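PDB 3GDO: scyllo-inositol 2-dehydrogenase (NADP(+)) IolW from Bacillus subtilis subsp. subtilis, which catalyses the reversible NADPH-dependent reduction of scyllo-inosose to scyllo-inositol and cannot use NADH in place of NADPH. Local coordinates for residues F131-K136 with E293-V298; W271-P276 with S297-Y302. One frame throughout, in Å; residues are numbered along the deposited sequence.

From the N terminus, the chain first builds the NAD-binding Rossmann fold of the Gfo/Idh/MocA family. Helix 129-139 comes after strand 119-122, an outermost strand of the parallel sheet, and supplies the first side of interaction 1. The chain then runs through most of the large mixed sheet before residues 293-298 come back to that helix, closing a long loop. Interaction 2 closes a much shorter loop that overlaps its end, from 271-276 to 297-302, across the hairpin of strands 280-286 and 289-295. The two contacts share S297 and V298. L132 of interaction 1 also packs on N299 of interaction 2. Together they join helix 129-139 and the loop after helix 256-261 to the lead-in to helix 303-315.

Interaction 1 of 2, residues F131-K136 with E293-V298; sequences FLTIKK and ETIPSV
T133 points its hydroxyl at the backbone of V298. V298 N donates to T133 OG1 at 2.9 Å, with a bent N-H...O angle of 136°. OG1 lies beside the helix backbone N (chi1 -53°), and it also hydrogen-bonds to N129 O one turn earlier in the helix. One hydroxyl thus serves both its own helix and the incoming loop. The same torsion sends the methyl the other way, anti to the backbone N. There T133 CG2 meets I295 CG2 at 3.9 Å, methyl to methyl, while the longer branch of I295 leads off elsewhere. An alanine here would lose both OG1 and CG2, and would probably leave V298 N without its acceptor and I295 CG2 without its methyl partner.

V298 turns its side chain to the helix and sits against L132 and K136. L132 and V298 cross at about a right angle, with V298 CG1 4.0 Å from L132 CB. V298 CG2 meets the extended chain of K136 at an oblique angle, 3.7 Å from K136 CD. The contact is therefore made by the aliphatic part of the lysine.

Helix 129-139 is joined here to strand 289-295, outermost in the mixed sheet within this chain, and to the loop leading on from it. F248 of strand 246-250 touches both T133 and I295, and the same helix also packs on helix 174-190 through F131.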
loop_
_atom_site.group_PDB
_atom_site.type_symbol
_atom_site.label_atom_id
_atom_site.label_comp_id
_atom_site.label_asym_id
_atom_site.label_seq_id
_atom_site.Cartn_x
_atom_site.Cartn_y
_atom_site.Cartn_z
ATOM N N PHE B 131 -15.352 -6.364 7.583
ATOM C CA PHE B 131 -14.727 -6.318 8.891
ATOM C C PHE B 131 -15.226 -7.448 9.805
ATOM O O PHE B 131 -14.446 -8.056 10.522
ATOM C CB PHE B 131 -14.896 -4.948 9.552
ATOM C CG PHE B 131 -14.031 -4.767 10.765
ATOM C CD1 PHE B 131 -12.664 -4.660 10.648
ATOM C CD2 PHE B 131 -14.588 -4.697 12.029
ATOM C CE1 PHE B 131 -11.865 -4.515 11.761
ATOM C CE2 PHE B 131 -13.805 -4.560 13.156
ATOM C CZ PHE B 131 -12.435 -4.450 13.027
ATOM N N LEU B 132 -16.506 -7.763 9.730
ATOM C CA LEU B 132 -17.041 -8.837 10.532
ATOM C C LEU B 132 -16.385 -10.137 10.112
ATOM O O LEU B 132 -16.047 -10.960 10.971
ATOM C CB LEU B 132 -18.574 -8.928 10.404
ATOM C CG LEU B 132 -19.357 -7.862 11.200
ATOM C CD1 LEU B 132 -20.851 -8.136 11.053
ATOM C CD2 LEU B 132 -18.929 -7.796 12.705
ATOM N N THR B 133 -16.211 -10.302 8.798
ATOM C CA THR B 133 -15.581 -11.505 8.231
ATOM C C THR B 133 -14.159 -11.691 8.773
ATOM O O THR B 133 -13.835 -12.767 9.284
ATOM C CB THR B 133 -15.594 -11.442 6.719
ATOM O OG1 THR B 133 -16.937 -11.185 6.290
ATOM C CG2 THR B 133 -15.013 -12.737 6.070
ATOM N N ILE B 134 -13.337 -10.644 8.670
ATOM C CA ILE B 134 -12.026 -10.566 9.345
ATOM C C ILE B 134 -12.001 -10.944 10.849
ATOM O O ILE B 134 -11.157 -11.760 11.282
ATOM C CB ILE B 134 -11.373 -9.178 9.124
ATOM C CG1 ILE B 134 -10.946 -8.998 7.644
ATOM C CG2 ILE B 134 -10.183 -8.939 10.100
ATOM C CD1 ILE B 134 -10.914 -7.459 7.190
ATOM N N LYS B 135 -12.878 -10.340 11.648
ATOM C CA LYS B 135 -12.988 -10.739 13.068
ATOM C C LYS B 135 -13.341 -12.232 13.232
ATOM O O LYS B 135 -12.826 -12.907 14.113
ATOM C CB LYS B 135 -14.004 -9.868 13.814
ATOM C CG LYS B 135 -13.422 -8.530 14.246
ATOM C CD LYS B 135 -14.439 -7.659 14.981
ATOM C CE LYS B 135 -14.867 -8.286 16.312
ATOM N NZ LYS B 135 -15.503 -7.268 17.160
ATOM N N LYS B 136 -14.208 -12.743 12.370
ATOM C CA LYS B 136 -14.532 -14.165 12.416
ATOM C C LYS B 136 -13.312 -15.057 12.061
ATOM O O LYS B 136 -13.039 -16.060 12.754
ATOM C CB LYS B 136 -15.729 -14.466 11.528
ATOM C CG LYS B 136 -16.363 -15.809 11.812
ATOM C CD LYS B 136 -17.330 -16.178 10.717
ATOM C CE LYS B 136 -18.326 -17.229 11.190
ATOM N NZ LYS B 136 -18.733 -18.072 10.028
ATOM N N GLU B 293 -8.748 -20.161 -0.645
ATOM C CA GLU B 293 -10.175 -20.375 -0.372
ATOM C C GLU B 293 -10.955 -19.062 -0.506
ATOM O O GLU B 293 -10.511 -18.027 -0.011
ATOM C CB GLU B 293 -10.281 -20.824 1.065
ATOM C CG GLU B 293 -11.051 -22.090 1.360
ATOM C CD GLU B 293 -10.925 -22.442 2.838
ATOM O OE1 GLU B 293 -9.773 -22.511 3.354
ATOM O OE2 GLU B 293 -11.972 -22.628 3.496
ATOM N N THR B 294 -12.102 -19.096 -1.168
ATOM C CA THR B 294 -13.019 -17.961 -1.197
ATOM C C THR B 294 -13.899 -17.999 0.062
ATOM O O THR B 294 -14.589 -18.993 0.292
ATOM C CB THR B 294 -13.847 -17.975 -2.506
ATOM O OG1 THR B 294 -12.971 -17.710 -3.596
ATOM C CG2 THR B 294 -14.904 -16.918 -2.529
ATOM N N ILE B 295 -13.859 -16.935 0.880
ATOM C CA ILE B 295 -14.615 -16.874 2.149
ATOM C C ILE B 295 -15.916 -16.067 2.002
ATOM O O ILE B 295 -15.865 -14.844 1.793
ATOM C CB ILE B 295 -13.778 -16.266 3.303
ATOM C CG1 ILE B 295 -12.384 -16.907 3.386
ATOM C CG2 ILE B 295 -14.521 -16.372 4.637
ATOM C CD1 ILE B 295 -12.366 -18.381 3.807
ATOM N N PRO B 296 -17.093 -16.741 2.088
ATOM C CA PRO B 296 -18.338 -15.956 2.011
ATOM C C PRO B 296 -18.398 -14.985 3.196
ATOM O O PRO B 296 -18.119 -15.374 4.320
ATOM C CB PRO B 296 -19.460 -17.031 2.070
ATOM C CG PRO B 296 -18.750 -18.352 1.726
ATOM C CD PRO B 296 -17.356 -18.184 2.296
ATOM N N SER B 297 -18.683 -13.713 2.929
ATOM C CA SER B 297 -18.629 -12.685 3.968
ATOM C C SER B 297 -19.760 -12.860 4.994
ATOM O O SER B 297 -20.873 -13.190 4.616
ATOM C CB SER B 297 -18.726 -11.294 3.326
ATOM O OG SER B 297 -17.815 -11.141 2.244
ATOM N N VAL B 298 -19.478 -12.655 6.277
ATOM C CA VAL B 298 -20.535 -12.515 7.309
ATOM C C VAL B 298 -21.401 -11.318 6.898
ATOM O O VAL B 298 -20.860 -10.316 6.432
ATOM C CB VAL B 298 -19.927 -12.218 8.688
ATOM C CG1 VAL B 298 -21.021 -11.976 9.749
ATOM C CG2 VAL B 298 -19.007 -13.348 9.118
#

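Interaction 2 of 2, residues W271-P276 with S297-Y302; sequences WGADVP and SVNGSY
S297 and D274 start the contact, side chain to side chain. S297 OG donates to D274 OD2 at 2.7 Å, on the anti lone pair of that oxygen. The same OD2 forms a salt bridge with K250, which probably steadies the negative charge. The other oxygen, D274 OD1, receives V275 N at 2.9 Å from above the carboxylate plane. The carboxylate is thus gripped at both oxygens.

N299 comes next. Its CG is anti to the carbonyl carbon (chi1 -74°), and this places the amide by the carbonyl of W271. N299 ND2 donates to W271 O at 3.2 Å, from above the carbonyl plane. A273 CB lies alongside, 3.8 Å from N299 ND2.

The two segments are irregular loops, and their touching parts, 271-274 and 297-300, run in roughly opposed directions, 144° apart. They belong to the C-terminal alpha/beta domain of the Gfo/Idh/MocA family. One leads into the edge hairpin of its sheet, and the other leaves it for helix 303-315.

At G300 the backbones meet. G300 N donates to G272 O at 2.9 Å in a nearly straight bond of 175°. G272 O also accepts from N129 ND2. G272 has positive phi, and a side chain there would run into G300 O. G272 CA instead makes a CA-H...O contact with G300 O at 3.6 Å. A water donates to both W271 O and G300 O and bridges the two carbonyls. W271 CD1 lies obliquely by G300 O, at 3.8 Å, while W271 NE1 is hydrogen-bonded to Q256 OE1.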
loop_
_atom_site.group_PDB
_atom_site.type_symbol
_atom_site.label_atom_id
_atom_site.label_comp_id
_atom_site.label_asym_id
_atom_site.label_seq_id
_atom_site.Cartn_x
_atom_site.Cartn_y
_atom_site.Cartn_z
ATOM N N TRP B 271 -30.233 -8.978 4.824
ATOM C CA TRP B 271 -29.678 -7.649 5.054
ATOM C C TRP B 271 -28.163 -7.720 5.281
ATOM O O TRP B 271 -27.672 -8.540 6.075
ATOM C CB TRP B 271 -30.365 -6.930 6.226
ATOM C CG TRP B 271 -29.815 -5.546 6.428
ATOM C CD1 TRP B 271 -28.782 -5.186 7.250
ATOM C CD2 TRP B 271 -30.254 -4.332 5.775
ATOM N NE1 TRP B 271 -28.550 -3.834 7.150
ATOM C CE2 TRP B 271 -29.434 -3.282 6.256
ATOM C CE3 TRP B 271 -31.258 -4.035 4.834
ATOM C CZ2 TRP B 271 -29.581 -1.946 5.833
ATOM C CZ3 TRP B 271 -31.412 -2.697 4.401
ATOM C CH2 TRP B 271 -30.576 -1.668 4.915
ATOM N N GLY B 272 -27.440 -6.860 4.559
ATOM C CA GLY B 272 -25.985 -6.715 4.720
ATOM C C GLY B 272 -25.145 -7.764 4.007
ATOM O O GLY B 272 -23.923 -7.807 4.191
ATOM N N ALA B 273 -25.797 -8.606 3.195
ATOM C CA ALA B 273 -25.109 -9.668 2.434
ATOM C C ALA B 273 -24.107 -9.055 1.439
ATOM O O ALA B 273 -24.387 -8.042 0.802
ATOM C CB ALA B 273 -26.114 -10.544 1.677
ATOM N N ASP B 274 -22.962 -9.694 1.306
ATOM C CA ASP B 274 -21.963 -9.258 0.348
ATOM C C ASP B 274 -22.278 -9.884 -1.009
ATOM O O ASP B 274 -23.045 -10.858 -1.093
ATOM C CB ASP B 274 -20.570 -9.666 0.845
ATOM C CG ASP B 274 -19.437 -8.773 0.282
ATOM O OD1 ASP B 274 -19.720 -7.908 -0.564
ATOM O OD2 ASP B 274 -18.267 -8.975 0.678
ATOM N N VAL B 275 -21.731 -9.291 -2.064
ATOM C CA VAL B 275 -21.819 -9.831 -3.420
ATOM C C VAL B 275 -20.742 -10.930 -3.602
ATOM O O VAL B 275 -19.582 -10.706 -3.264
ATOM C CB VAL B 275 -21.622 -8.703 -4.485
ATOM C CG1 VAL B 275 -22.025 -9.200 -5.833
ATOM C CG2 VAL B 275 -22.461 -7.472 -4.149
ATOM N N PRO B 276 -21.128 -12.127 -4.105
ATOM C CA PRO B 276 -20.193 -13.260 -4.301
ATOM C C PRO B 276 -18.888 -12.935 -5.031
ATOM O O PRO B 276 -17.866 -13.539 -4.735
ATOM C CB PRO B 276 -21.013 -14.248 -5.128
ATOM C CG PRO B 276 -22.430 -14.004 -4.668
ATOM C CD PRO B 276 -22.520 -12.503 -4.436
ATOM N N SER B 297 -18.683 -13.713 2.929
ATOM C CA SER B 297 -18.629 -12.685 3.968
ATOM C C SER B 297 -19.760 -12.860 4.994
ATOM O O SER B 297 -20.873 -13.190 4.616
ATOM C CB SER B 297 -18.726 -11.294 3.326
ATOM O OG SER B 297 -17.815 -11.141 2.244
ATOM N N VAL B 298 -19.478 -12.655 6.277
ATOM C CA VAL B 298 -20.535 -12.515 7.309
ATOM C C VAL B 298 -21.401 -11.318 6.898
ATOM O O VAL B 298 -20.860 -10.316 6.432
ATOM C CB VAL B 298 -19.927 -12.218 8.688
ATOM C CG1 VAL B 298 -21.021 -11.976 9.749
ATOM C CG2 VAL B 298 -19.007 -13.348 9.118
ATOM N N ASN B 299 -22.719 -11.425 7.024
ATOM C CA ASN B 299 -23.622 -10.318 6.714
ATOM C C ASN B 299 -23.299 -9.085 7.565
ATOM O O ASN B 299 -22.990 -9.217 8.719
ATOM C CB ASN B 299 -25.103 -10.739 6.873
ATOM C CG ASN B 299 -25.583 -11.649 5.722
ATOM O OD1 ASN B 299 -24.821 -12.482 5.242
ATOM N ND2 ASN B 299 -26.829 -11.481 5.279
ATOM N N GLY B 300 -23.326 -7.896 6.977
ATOM C CA GLY B 300 -23.123 -6.668 7.755
ATOM C C GLY B 300 -24.338 -6.448 8.657
ATOM O O GLY B 300 -25.473 -6.802 8.275
ATOM N N SER B 301 -24.120 -5.859 9.831
ATOM C CA SER B 301 -25.174 -5.790 10.875
ATOM C C SER B 301 -25.135 -4.494 11.681
ATOM O O SER B 301 -24.750 -4.508 12.861
ATOM C CB SER B 301 -24.995 -6.993 11.815
ATOM O OG SER B 301 -26.042 -7.070 12.758
ATOM N N TYR B 302 -25.492 -3.369 11.056
ATOM C CA TYR B 302 -25.442 -2.080 11.750
ATOM C C TYR B 302 -26.445 -2.038 12.929
ATOM O O TYR B 302 -26.243 -1.300 13.885
ATOM C CB TYR B 302 -25.737 -0.890 10.807
ATOM C CG TYR B 302 -24.627 -0.509 9.796
ATOM C CD1 TYR B 302 -23.318 -0.986 9.927
ATOM C CD2 TYR B 302 -24.905 0.350 8.742
ATOM C CE1 TYR B 302 -22.322 -0.626 9.008
ATOM C CE2 TYR B 302 -23.903 0.736 7.797
ATOM C CZ TYR B 302 -22.632 0.234 7.940
ATOM O OH TYR B 302 -21.652 0.606 7.051
HETATM O O HOH W 1 -27.601 -8.669 8.964
#